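Local coordinates for protein deoxyribodipyrimidine photo-lyase (Oryza sativa Japonica Group, PDB 3UMV) that uses light to split cyclobutane pyrimidine dimers in ultraviolet-damaged DNA back into separate pyrimidines, with FAD as its cofactor, at residues Arg359-Leu368 against Glu405-Thr416; Pro118-Gln126 against Val150-Val161. All blocks are in the same frame, centred on the assembly; numbering follows the deposited sequence. Where two conformers were deposited one is given.

Overall arrangement
The two contacts lie in different parts of the photolyase, with centres about 44 Å apart and nearest atoms about 24 Å apart, and share no helix or strand. Contact 2 comes first along the chain and closes before contact 1 opens. It belongs to the N-terminal alpha/beta domain, where helices 120-127 and 141-157 pack beside each other against the mixed sheet. Contact 1 belongs to the helical, FAD-binding part, joining the loop and first turn of helix 365-369 to the turn after helix 393-405 and the start of helix 410-424. Contact 1 is the one near the FAD and the predicted electron-transfer route: it holds Trp406, a predicted electron-transfer tryptophan, and its Thr416 side chain lies about 11 Å from FAD.

Contact 1: Arg359-Leu368 against Glu405-Thr416; sequences REHIYTREQL and EWTSGPEEALST. With EDO (1,2-ethanediol), chain F.
Tyr363 N donates to Trp406 O (2.9 Å, 165° at the hydrogen), pinning the extended run His361-Thr364 where 405-416 turns from one helix to the next. Two CA-H...O contacts flank this bond, from Trp406 CA to His361 O and from Ile362 CA to Trp406 O. Beside it, the Trp406 indole receives two ring edges: His361 meets its five-membered ring and Tyr363 its six-membered ring, both as offset edge-to-face pairs with planes nearly perpendicular. Tyr363 CE1 stands 3.8 Å above the indole plane, toward the rim, while its hydroxyl bonds to His374. His361, Tyr363 and Trp406 thus form an aromatic cluster. Trp406 is predicted to carry an electron-transfer radical, and Trp378, another residue of that predicted route, meets it edge-to-face.

Arg359 bends at chi2 (69°), bringing NE to Thr407 O at 3.1 Å, with Ser408 O over one guanidinium face; its NH1 reaches the carbonyls of His354 and Asp357. Water 1 links Arg359 NH2 to Thr407 O. At the far end, Arg365 grips Thr416 OG1 side-on through NE and NH2, while NH2 also reaches Ser415 OG at 3.0 Å, nearly in the guanidinium plane. Leu368 CD1 packs against Thr416 CG2 (4.0 Å) and Thr407 CG2.

Contact 2: Pro118-Gln126 against Val150-Val161; sequences PAEIPALVQ and VVGDLRREAPGV. Unlike the reference sequence in segment 118-126: Gln126 (reference Arg).
Apolar contacts dominate here, and Pro122 is at their centre. Its ring atom CD lies 3.8 Å from Val150 CG2 and nearly as close to CG1, so the proline meets both branches of the valine, the two side chains crossing at about a right angle. On the same ring, CB rests against Leu154 CD2 (3.9 Å), one helical turn further along the second segment. Val150 is also touched from the start of 118-126, where the carbonyl oxygen of Pro118 approaches CG2, and more loosely by Ile121 CG2. Toward the other end, Val125 CG1 stands anti to the backbone N (chi1 163°) and points at Val161, about equally far from both of its methyls (4.0 Å to CG2); the same CG1 methyl reaches Leu154 CD2 as well.

Helices 120-126 and 150-157 run in roughly the same direction, their axes 9.5 Å apart at closest approach and crossing at -34°. They pack side by side on the sheet of the photolyase/cryptochrome alpha/beta domain: Ile121, Val125, Val150 and Leu154 all rest on Leu133 of strand 132-135, and Trp43 of strand 40-44 lies beneath Pro118, Ile121 and Val150.

The polar side chains that reach across meet carbon atoms of the other segment. Gln126, which differs from the reference sequence, reaches out with an extended chain beyond CG and brings its amide against Glu157, NE2 coming 3.5 Å from Glu157 CB, while its CG approaches Ala158 CB. Asp153 OD2 lies 4.0 Å from Pro122 CG; the other oxygen, OD1, turns to its own helix and accepts from Arg156 NH1 at 3.2 Å through the anti lone pair, in a salt bridge.

Contact 1: Arg359-Leu368 against Glu405-Thr416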
loop_
_atom_site.group_PDB
_atom_site.type_symbol
_atom_site.label_atom_id
_atom_site.label_comp_id
_atom_site.label_asym_id
_atom_site.label_seq_id
_atom_site.Cartn_x
_atom_site.Cartn_y
_atom_site.Cartn_z
ATOM N N ARG A 359 17.524 -22.691 -18.247
ATOM C CA ARG A 359 16.983 -21.405 -18.657
ATOM C C ARG A 359 17.784 -20.918 -19.864
ATOM O O ARG A 359 18.982 -21.184 -19.958
ATOM C CB ARG A 359 17.083 -20.390 -17.507
ATOM C CG ARG A 359 15.980 -20.467 -16.436
ATOM C CD ARG A 359 16.037 -21.724 -15.547
ATOM N NE ARG A 359 15.002 -21.611 -14.506
ATOM C CZ ARG A 359 14.160 -22.574 -14.132
ATOM N NH1 ARG A 359 14.221 -23.783 -14.665
ATOM N NH2 ARG A 359 13.248 -22.321 -13.200
ATOM N N GLU A 360 17.129 -20.218 -20.784
ATOM C CA GLU A 360 17.795 -19.740 -21.994
ATOM C C GLU A 360 18.795 -18.631 -21.673
ATOM O O GLU A 360 19.849 -18.517 -22.302
ATOM C CB GLU A 360 16.757 -19.252 -23.008
ATOM C CG GLU A 360 15.832 -18.169 -22.464
ATOM C CD GLU A 360 14.795 -17.705 -23.476
ATOM O OE1 GLU A 360 14.630 -18.379 -24.517
ATOM O OE2 GLU A 360 14.147 -16.661 -23.226
ATOM N N HIS A 361 18.451 -17.808 -20.692
ATOM C CA HIS A 361 19.353 -16.788 -20.176
ATOM C C HIS A 361 19.355 -16.828 -18.655
ATOM O O HIS A 361 18.355 -17.182 -18.039
ATOM C CB HIS A 361 18.914 -15.391 -20.615
ATOM C CG HIS A 361 18.811 -15.225 -22.095
ATOM N ND1 HIS A 361 19.869 -14.795 -22.867
ATOM C CD2 HIS A 361 17.779 -15.428 -22.947
ATOM C CE1 HIS A 361 19.494 -14.745 -24.132
ATOM N NE2 HIS A 361 18.232 -15.129 -24.210
ATOM N N ILE A 362 20.487 -16.464 -18.057
ATOM C CA ILE A 362 20.579 -16.289 -16.615
ATOM C C ILE A 362 21.200 -14.913 -16.381
ATOM O O ILE A 362 22.312 -14.647 -16.849
ATOM C CB ILE A 362 21.436 -17.401 -15.946
ATOM C CG1 ILE A 362 20.763 -18.775 -16.060
ATOM C CG2 ILE A 362 21.652 -17.116 -14.479
ATOM C CD1 ILE A 362 19.550 -18.938 -15.146
ATOM N N TYR A 363 20.472 -14.025 -15.714
ATOM C CA TYR A 363 21.013 -12.728 -15.309
ATOM C C TYR A 363 21.153 -12.657 -13.807
ATOM O O TYR A 363 20.341 -13.221 -13.081
ATOM C CB TYR A 363 20.118 -11.570 -15.783
ATOM C CG TYR A 363 20.126 -11.421 -17.278
ATOM C CD1 TYR A 363 19.000 -11.722 -18.037
ATOM C CD2 TYR A 363 21.280 -11.029 -17.939
ATOM C CE1 TYR A 363 19.026 -11.615 -19.414
ATOM C CE2 TYR A 363 21.313 -10.919 -19.306
ATOM C CZ TYR A 363 20.195 -11.209 -20.042
ATOM O OH TYR A 363 20.247 -11.099 -21.413
ATOM N N THR A 364 22.177 -11.954 -13.336
ATOM C CA THR A 364 22.333 -11.740 -11.909
ATOM C C THR A 364 21.404 -10.622 -11.478
ATOM O O THR A 364 20.845 -9.895 -12.310
ATOM C CB THR A 364 23.773 -11.327 -11.542
ATOM O OG1 THR A 364 24.083 -10.057 -12.131
ATOM C CG2 THR A 364 24.769 -12.356 -12.035
ATOM N N ARG A 365 21.262 -10.471 -10.170
ATOM C CA ARG A 365 20.464 -9.383 -9.623
ATOM C C ARG A 365 21.010 -8.025 -10.069
ATOM O O ARG A 365 20.241 -7.146 -10.466
ATOM C CB ARG A 365 20.385 -9.490 -8.097
ATOM C CG ARG A 365 19.680 -8.324 -7.422
ATOM C CD ARG A 365 19.498 -8.582 -5.926
ATOM N NE ARG A 365 18.618 -9.729 -5.700
ATOM C CZ ARG A 365 18.040 -10.031 -4.538
ATOM N NH1 ARG A 365 18.243 -9.278 -3.466
ATOM N NH2 ARG A 365 17.263 -11.097 -4.448
ATOM N N GLU A 366 22.333 -7.866 -10.039
ATOM C CA GLU A 366 22.949 -6.605 -10.453
ATOM C C GLU A 366 22.633 -6.258 -11.907
ATOM O O GLU A 366 22.305 -5.113 -12.215
ATOM C CB GLU A 366 24.469 -6.611 -10.210
ATOM C CG GLU A 366 25.195 -5.334 -10.668
ATOM C CD GLU A 366 25.832 -5.457 -12.062
ATOM O OE1 GLU A 366 26.514 -6.476 -12.336
ATOM O OE2 GLU A 366 25.655 -4.527 -12.886
ATOM N N GLN A 367 22.717 -7.253 -12.788
ATOM C CA GLN A 367 22.433 -7.067 -14.214
ATOM C C GLN A 367 20.970 -6.695 -14.473
ATOM O O GLN A 367 20.687 -5.842 -15.319
ATOM C CB GLN A 367 22.793 -8.321 -15.007
ATOM C CG GLN A 367 24.301 -8.523 -15.166
ATOM C CD GLN A 367 24.672 -9.922 -15.622
ATOM O OE1 GLN A 367 23.883 -10.851 -15.514
ATOM N NE2 GLN A 367 25.904 -10.079 -16.125
ATOM N N LEU A 368 20.059 -7.345 -13.760
ATOM C CA LEU A 368 18.642 -6.995 -13.841
ATOM C C LEU A 368 18.414 -5.586 -13.322
ATOM O O LEU A 368 17.753 -4.766 -13.967
ATOM C CB LEU A 368 17.805 -8.001 -13.050
ATOM C CG LEU A 368 17.793 -9.430 -13.609
ATOM C CD1 LEU A 368 17.216 -10.435 -12.612
ATOM C CD2 LEU A 368 17.053 -9.499 -14.944
ATOM N N GLU A 405 11.936 -16.228 -15.842
ATOM C CA GLU A 405 12.515 -16.879 -17.013
ATOM C C GLU A 405 14.042 -16.809 -17.066
ATOM O O GLU A 405 14.675 -17.638 -17.698
ATOM C CB GLU A 405 11.944 -16.237 -18.270
ATOM C CG GLU A 405 12.123 -17.061 -19.525
ATOM C CD GLU A 405 11.386 -16.467 -20.706
ATOM O OE1 GLU A 405 11.351 -17.118 -21.761
ATOM O OE2 GLU A 405 10.819 -15.363 -20.575
ATOM N N TRP A 406 14.625 -15.813 -16.412
ATOM C CA TRP A 406 16.055 -15.569 -16.525
ATOM C C TRP A 406 16.791 -15.732 -15.199
ATOM O O TRP A 406 17.856 -15.161 -15.008
ATOM C CB TRP A 406 16.317 -14.150 -17.052
ATOM C CG TRP A 406 15.686 -13.873 -18.375
ATOM C CD1 TRP A 406 15.383 -14.778 -19.355
ATOM C CD2 TRP A 406 15.254 -12.600 -18.853
ATOM N NE1 TRP A 406 14.798 -14.131 -20.428
ATOM C CE2 TRP A 406 14.707 -12.794 -20.134
ATOM C CE3 TRP A 406 15.272 -11.308 -18.315
ATOM C CZ2 TRP A 406 14.182 -11.740 -20.888
ATOM C CZ3 TRP A 406 14.763 -10.259 -19.076
ATOM C CH2 TRP A 406 14.220 -10.488 -20.337
ATOM N N THR A 407 16.222 -16.483 -14.266
ATOM C CA THR A 407 16.965 -16.776 -13.048
ATOM C C THR A 407 16.959 -18.265 -12.756
ATOM O O THR A 407 16.201 -19.025 -13.363
ATOM C CB THR A 407 16.471 -15.960 -11.831
ATOM O OG1 THR A 407 15.084 -16.227 -11.600
ATOM C CG2 THR A 407 16.666 -14.467 -12.076
ATOM N N SER A 408 17.823 -18.684 -11.840
ATOM C CA SER A 408 18.063 -20.106 -11.609
ATOM C C SER A 408 16.847 -20.890 -11.096
ATOM O O SER A 408 16.719 -22.087 -11.365
ATOM C CB SER A 408 19.271 -20.310 -10.680
ATOM O OG SER A 408 19.034 -19.724 -9.410
ATOM N N GLY A 409 15.954 -20.225 -10.366
ATOM C CA GLY A 409 14.739 -20.864 -9.892
ATOM C C GLY A 409 13.752 -19.834 -9.385
ATOM O O GLY A 409 14.108 -18.664 -9.212
ATOM N N PRO A 410 12.503 -20.260 -9.152
ATOM C CA PRO A 410 11.411 -19.367 -8.754
ATOM C C PRO A 410 11.649 -18.649 -7.434
ATOM O O PRO A 410 11.247 -17.496 -7.314
ATOM C CB PRO A 410 10.197 -20.305 -8.651
ATOM C CG PRO A 410 10.767 -21.665 -8.519
ATOM C CD PRO A 410 12.045 -21.645 -9.318
ATOM N N GLU A 411 12.271 -19.296 -6.445
ATOM C CA GLU A 411 12.514 -18.586 -5.187
ATOM C C GLU A 411 13.488 -17.405 -5.366
ATOM O O GLU A 411 13.248 -16.314 -4.838
ATOM C CB GLU A 411 12.955 -19.548 -4.072
ATOM C CG GLU A 411 13.226 -18.885 -2.695
ATOM C CD GLU A 411 11.967 -18.459 -1.931
ATOM O OE1 GLU A 411 12.102 -17.833 -0.857
ATOM O OE2 GLU A 411 10.848 -18.735 -2.386
ATOM N N GLU A 412 14.569 -17.621 -6.114
ATOM C CA GLU A 412 15.494 -16.537 -6.448
ATOM C C GLU A 412 14.807 -15.444 -7.272
ATOM O O GLU A 412 15.045 -14.257 -7.054
ATOM C CB GLU A 412 16.713 -17.064 -7.216
ATOM C CG GLU A 412 17.684 -15.968 -7.651
ATOM C CD GLU A 412 18.473 -15.389 -6.495
ATOM O OE1 GLU A 412 18.482 -16.018 -5.414
ATOM O OE2 GLU A 412 19.090 -14.310 -6.667
ATOM N N ALA A 413 13.962 -15.847 -8.217
ATOM C CA ALA A 413 13.205 -14.884 -9.020
ATOM C C ALA A 413 12.301 -14.022 -8.131
ATOM O O ALA A 413 12.282 -12.792 -8.246
ATOM C CB ALA A 413 12.365 -15.606 -10.073
ATOM N N LEU A 414 11.564 -14.687 -7.247
ATOM C CA LEU A 414 10.632 -14.010 -6.346
ATOM C C LEU A 414 11.377 -13.017 -5.461
ATOM O O LEU A 414 10.943 -11.869 -5.286
ATOM C CB LEU A 414 9.898 -15.041 -5.489
ATOM C CG LEU A 414 8.724 -14.618 -4.620
ATOM C CD1 LEU A 414 7.625 -13.978 -5.477
ATOM C CD2 LEU A 414 8.195 -15.858 -3.904
ATOM N N SER A 415 12.508 -13.450 -4.912
ATOM C CA SER A 415 13.309 -12.598 -4.032
ATOM C C SER A 415 13.817 -11.366 -4.774
ATOM O O SER A 415 13.840 -10.257 -4.240
ATOM C CB SER A 415 14.492 -13.394 -3.470
ATOM O OG SER A 415 15.306 -12.575 -2.659
ATOM N N THR A 416 14.237 -11.565 -6.014
ATOM C CA THR A 416 14.773 -10.455 -6.800
ATOM C C THR A 416 13.677 -9.460 -7.194
ATOM O O THR A 416 13.861 -8.243 -7.080
ATOM C CB THR A 416 15.568 -10.970 -8.022
ATOM O OG1 THR A 416 16.757 -11.621 -7.556
ATOM C CG2 THR A 416 15.978 -9.827 -8.908
HETATM C C1 EDO F . 11.264 -20.589 -21.954
HETATM O O1 EDO F . 12.237 -19.745 -21.470
HETATM C C2 EDO F . 10.111 -20.770 -21.249
HETATM O O2 EDO F . 9.112 -21.556 -21.769
HETATM O O HOH W 1 13.603 -19.395 -12.473
HETATM O O HOH W 2 14.444 -19.678 -19.961
#

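Contact 2: Pro118-Gln126 against Val150-Val161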
loop_
_atom_site.group_PDB
_atom_site.type_symbol
_atom_site.label_atom_id
_atom_site.label_comp_id
_atom_site.label_asym_id
_atom_site.label_seq_id
_atom_site.Cartn_x
_atom_site.Cartn_y
_atom_site.Cartn_z
ATOM N N PRO A 118 8.293 2.293 17.413
ATOM C CA PRO A 118 6.994 2.017 18.038
ATOM C C PRO A 118 7.017 1.901 19.572
ATOM O O PRO A 118 5.968 2.082 20.179
ATOM C CB PRO A 118 6.561 0.689 17.397
ATOM C CG PRO A 118 7.795 0.126 16.761
ATOM C CD PRO A 118 8.627 1.304 16.377
ATOM N N ALA A 119 8.162 1.606 20.184
ATOM C CA ALA A 119 8.229 1.520 21.650
ATOM C C ALA A 119 7.859 2.844 22.329
ATOM O O ALA A 119 7.481 2.875 23.503
ATOM C CB ALA A 119 9.609 1.053 22.099
ATOM N N GLU A 120 7.971 3.938 21.586
ATOM C CA GLU A 120 7.590 5.251 22.094
ATOM C C GLU A 120 6.070 5.376 22.268
ATOM O O GLU A 120 5.590 6.213 23.035
ATOM C CB GLU A 120 8.137 6.346 21.175
ATOM C CG GLU A 120 9.658 6.474 21.247
ATOM C CD GLU A 120 10.239 7.398 20.188
ATOM O OE1 GLU A 120 10.106 7.085 18.986
ATOM O OE2 GLU A 120 10.835 8.436 20.556
ATOM N N ILE A 121 5.320 4.533 21.562
ATOM C CA ILE A 121 3.856 4.572 21.587
ATOM C C ILE A 121 3.329 4.167 22.971
ATOM O O ILE A 121 2.578 4.921 23.602
ATOM C CB ILE A 121 3.255 3.682 20.472
ATOM C CG1 ILE A 121 3.631 4.239 19.095
ATOM C CG2 ILE A 121 1.735 3.537 20.617
ATOM C CD1 ILE A 121 3.024 5.601 18.792
ATOM N N PRO A 122 3.727 2.987 23.462
ATOM C CA PRO A 122 3.267 2.641 24.810
ATOM C C PRO A 122 3.801 3.604 25.870
ATOM O O PRO A 122 3.117 3.881 26.865
ATOM C CB PRO A 122 3.823 1.227 25.024
ATOM C CG PRO A 122 4.857 1.035 23.982
ATOM C CD PRO A 122 4.407 1.856 22.809
ATOM N N ALA A 123 5.014 4.106 25.667
ATOM C CA ALA A 123 5.571 5.081 26.589
ATOM C C ALA A 123 4.647 6.292 26.698
ATOM O O ALA A 123 4.352 6.753 27.800
ATOM C CB ALA A 123 6.963 5.503 26.148
ATOM N N LEU A 124 4.196 6.803 25.552
ATOM C CA LEU A 124 3.305 7.959 25.542
ATOM C C LEU A 124 1.973 7.636 26.214
ATOM O O LEU A 124 1.481 8.400 27.044
ATOM C CB LEU A 124 3.063 8.462 24.118
ATOM C CG LEU A 124 2.003 9.561 24.028
ATOM C CD1 LEU A 124 2.569 10.876 24.519
ATOM C CD2 LEU A 124 1.499 9.718 22.601
ATOM N N VAL A 125 1.399 6.492 25.859
ATOM C CA VAL A 125 0.116 6.080 26.404
ATOM C C VAL A 125 0.147 6.093 27.935
ATOM O O VAL A 125 -0.827 6.498 28.586
ATOM C CB VAL A 125 -0.299 4.684 25.863
ATOM C CG1 VAL A 125 -1.393 4.070 26.724
ATOM C CG2 VAL A 125 -0.741 4.783 24.406
ATOM N N GLN A 126 1.276 5.683 28.510
ATOM C CA GLN A 126 1.412 5.644 29.969
ATOM C C GLN A 126 1.627 7.018 30.606
ATOM O O GLN A 126 1.079 7.288 31.672
ATOM C CB GLN A 126 2.509 4.662 30.390
ATOM C CG GLN A 126 2.110 3.216 30.165
ATOM C CD GLN A 126 3.228 2.240 30.451
ATOM O OE1 GLN A 126 3.870 1.734 29.529
ATOM N NE2 GLN A 126 3.456 1.952 31.728
ATOM N N VAL A 150 3.685 -3.880 21.175
ATOM C CA VAL A 150 3.077 -2.784 21.913
ATOM C C VAL A 150 1.936 -3.262 22.799
ATOM O O VAL A 150 1.783 -2.797 23.933
ATOM C CB VAL A 150 2.557 -1.694 20.957
ATOM C CG1 VAL A 150 1.638 -0.731 21.699
ATOM C CG2 VAL A 150 3.731 -0.967 20.293
ATOM N N VAL A 151 1.140 -4.195 22.284
ATOM C CA VAL A 151 0.037 -4.771 23.047
ATOM C C VAL A 151 0.581 -5.504 24.270
ATOM O O VAL A 151 0.059 -5.355 25.376
ATOM C CB VAL A 151 -0.814 -5.720 22.170
ATOM C CG1 VAL A 151 -1.783 -6.512 23.021
ATOM C CG2 VAL A 151 -1.573 -4.917 21.126
ATOM N N GLY A 152 1.656 -6.259 24.068
ATOM C CA GLY A 152 2.310 -6.959 25.162
ATOM C C GLY A 152 2.920 -6.021 26.189
ATOM O O GLY A 152 2.841 -6.279 27.387
ATOM N N ASP A 153 3.543 -4.940 25.728
ATOM C CA ASP A 153 4.099 -3.944 26.639
ATOM C C ASP A 153 2.988 -3.360 27.506
ATOM O O ASP A 153 3.118 -3.269 28.729
ATOM C CB ASP A 153 4.801 -2.819 25.874
ATOM C CG ASP A 153 6.035 -3.297 25.124
ATOM O OD1 ASP A 153 6.539 -4.400 25.430
ATOM O OD2 ASP A 153 6.507 -2.557 24.228
ATOM N N LEU A 154 1.889 -2.964 26.873
ATOM C CA LEU A 154 0.757 -2.419 27.618
ATOM C C LEU A 154 0.092 -3.456 28.516
ATOM O O LEU A 154 -0.350 -3.133 29.616
ATOM C CB LEU A 154 -0.281 -1.831 26.663
ATOM C CG LEU A 154 0.183 -0.552 25.985
ATOM C CD1 LEU A 154 -0.913 -0.011 25.064
ATOM C CD2 LEU A 154 0.586 0.483 27.036
ATOM N N ARG A 155 -0.007 -4.691 28.047
ATOM C CA ARG A 155 -0.642 -5.728 28.856
ATOM C C ARG A 155 0.083 -5.879 30.195
ATOM O O ARG A 155 -0.539 -6.057 31.249
ATOM C CB ARG A 155 -0.647 -7.067 28.122
ATOM C CG ARG A 155 -1.347 -8.184 28.880
ATOM C CD ARG A 155 -2.792 -7.823 29.185
ATOM N NE ARG A 155 -3.530 -8.945 29.763
ATOM C CZ ARG A 155 -4.236 -9.820 29.054
ATOM N NH1 ARG A 155 -4.308 -9.703 27.733
ATOM N NH2 ARG A 155 -4.875 -10.809 29.665
ATOM N N ARG A 156 1.404 -5.797 30.139
ATOM C CA ARG A 156 2.241 -6.036 31.307
ATOM C C ARG A 156 2.356 -4.820 32.229
ATOM O O ARG A 156 2.411 -4.970 33.451
ATOM C CB ARG A 156 3.617 -6.526 30.854
ATOM C CG ARG A 156 4.793 -5.989 31.648
ATOM C CD ARG A 156 6.113 -6.528 31.104
ATOM N NE ARG A 156 6.270 -6.283 29.670
ATOM C CZ ARG A 156 5.914 -7.144 28.719
ATOM N NH1 ARG A 156 6.094 -6.840 27.439
ATOM N NH2 ARG A 156 5.375 -8.312 29.047
ATOM N N GLU A 157 2.376 -3.623 31.650
ATOM C CA GLU A 157 2.621 -2.402 32.417
ATOM C C GLU A 157 1.383 -1.536 32.643
ATOM O O GLU A 157 1.366 -0.695 33.545
ATOM C CB GLU A 157 3.722 -1.568 31.757
ATOM C CG GLU A 157 5.050 -2.292 31.647
ATOM C CD GLU A 157 5.589 -2.735 32.998
ATOM O OE1 GLU A 157 5.177 -2.153 34.029
ATOM O OE2 GLU A 157 6.424 -3.667 33.029
ATOM N N ALA A 158 0.353 -1.735 31.827
ATOM C CA ALA A 158 -0.880 -0.966 31.955
ATOM C C ALA A 158 -2.098 -1.760 31.475
ATOM O O ALA A 158 -2.749 -1.373 30.500
ATOM C CB ALA A 158 -0.763 0.343 31.190
ATOM N N PRO A 159 -2.422 -2.862 32.175
ATOM C CA PRO A 159 -3.499 -3.764 31.743
ATOM C C PRO A 159 -4.871 -3.087 31.699
ATOM O O PRO A 159 -5.809 -3.614 31.091
ATOM C CB PRO A 159 -3.473 -4.870 32.803
ATOM C CG PRO A 159 -2.886 -4.221 34.010
ATOM C CD PRO A 159 -1.853 -3.267 33.473
ATOM N N GLY A 160 -4.986 -1.924 32.328
ATOM C CA GLY A 160 -6.240 -1.194 32.327
ATOM C C GLY A 160 -6.480 -0.478 31.008
ATOM O O GLY A 160 -7.601 -0.060 30.715
ATOM N N VAL A 161 -5.424 -0.329 30.212
ATOM C CA VAL A 161 -5.548 0.371 28.934
ATOM C C VAL A 161 -6.171 -0.527 27.886
ATOM O O VAL A 161 -5.721 -1.654 27.666
ATOM C CB VAL A 161 -4.204 0.853 28.376
ATOM C CG1 VAL A 161 -4.415 1.411 26.948
ATOM C CG2 VAL A 161 -3.575 1.894 29.290
#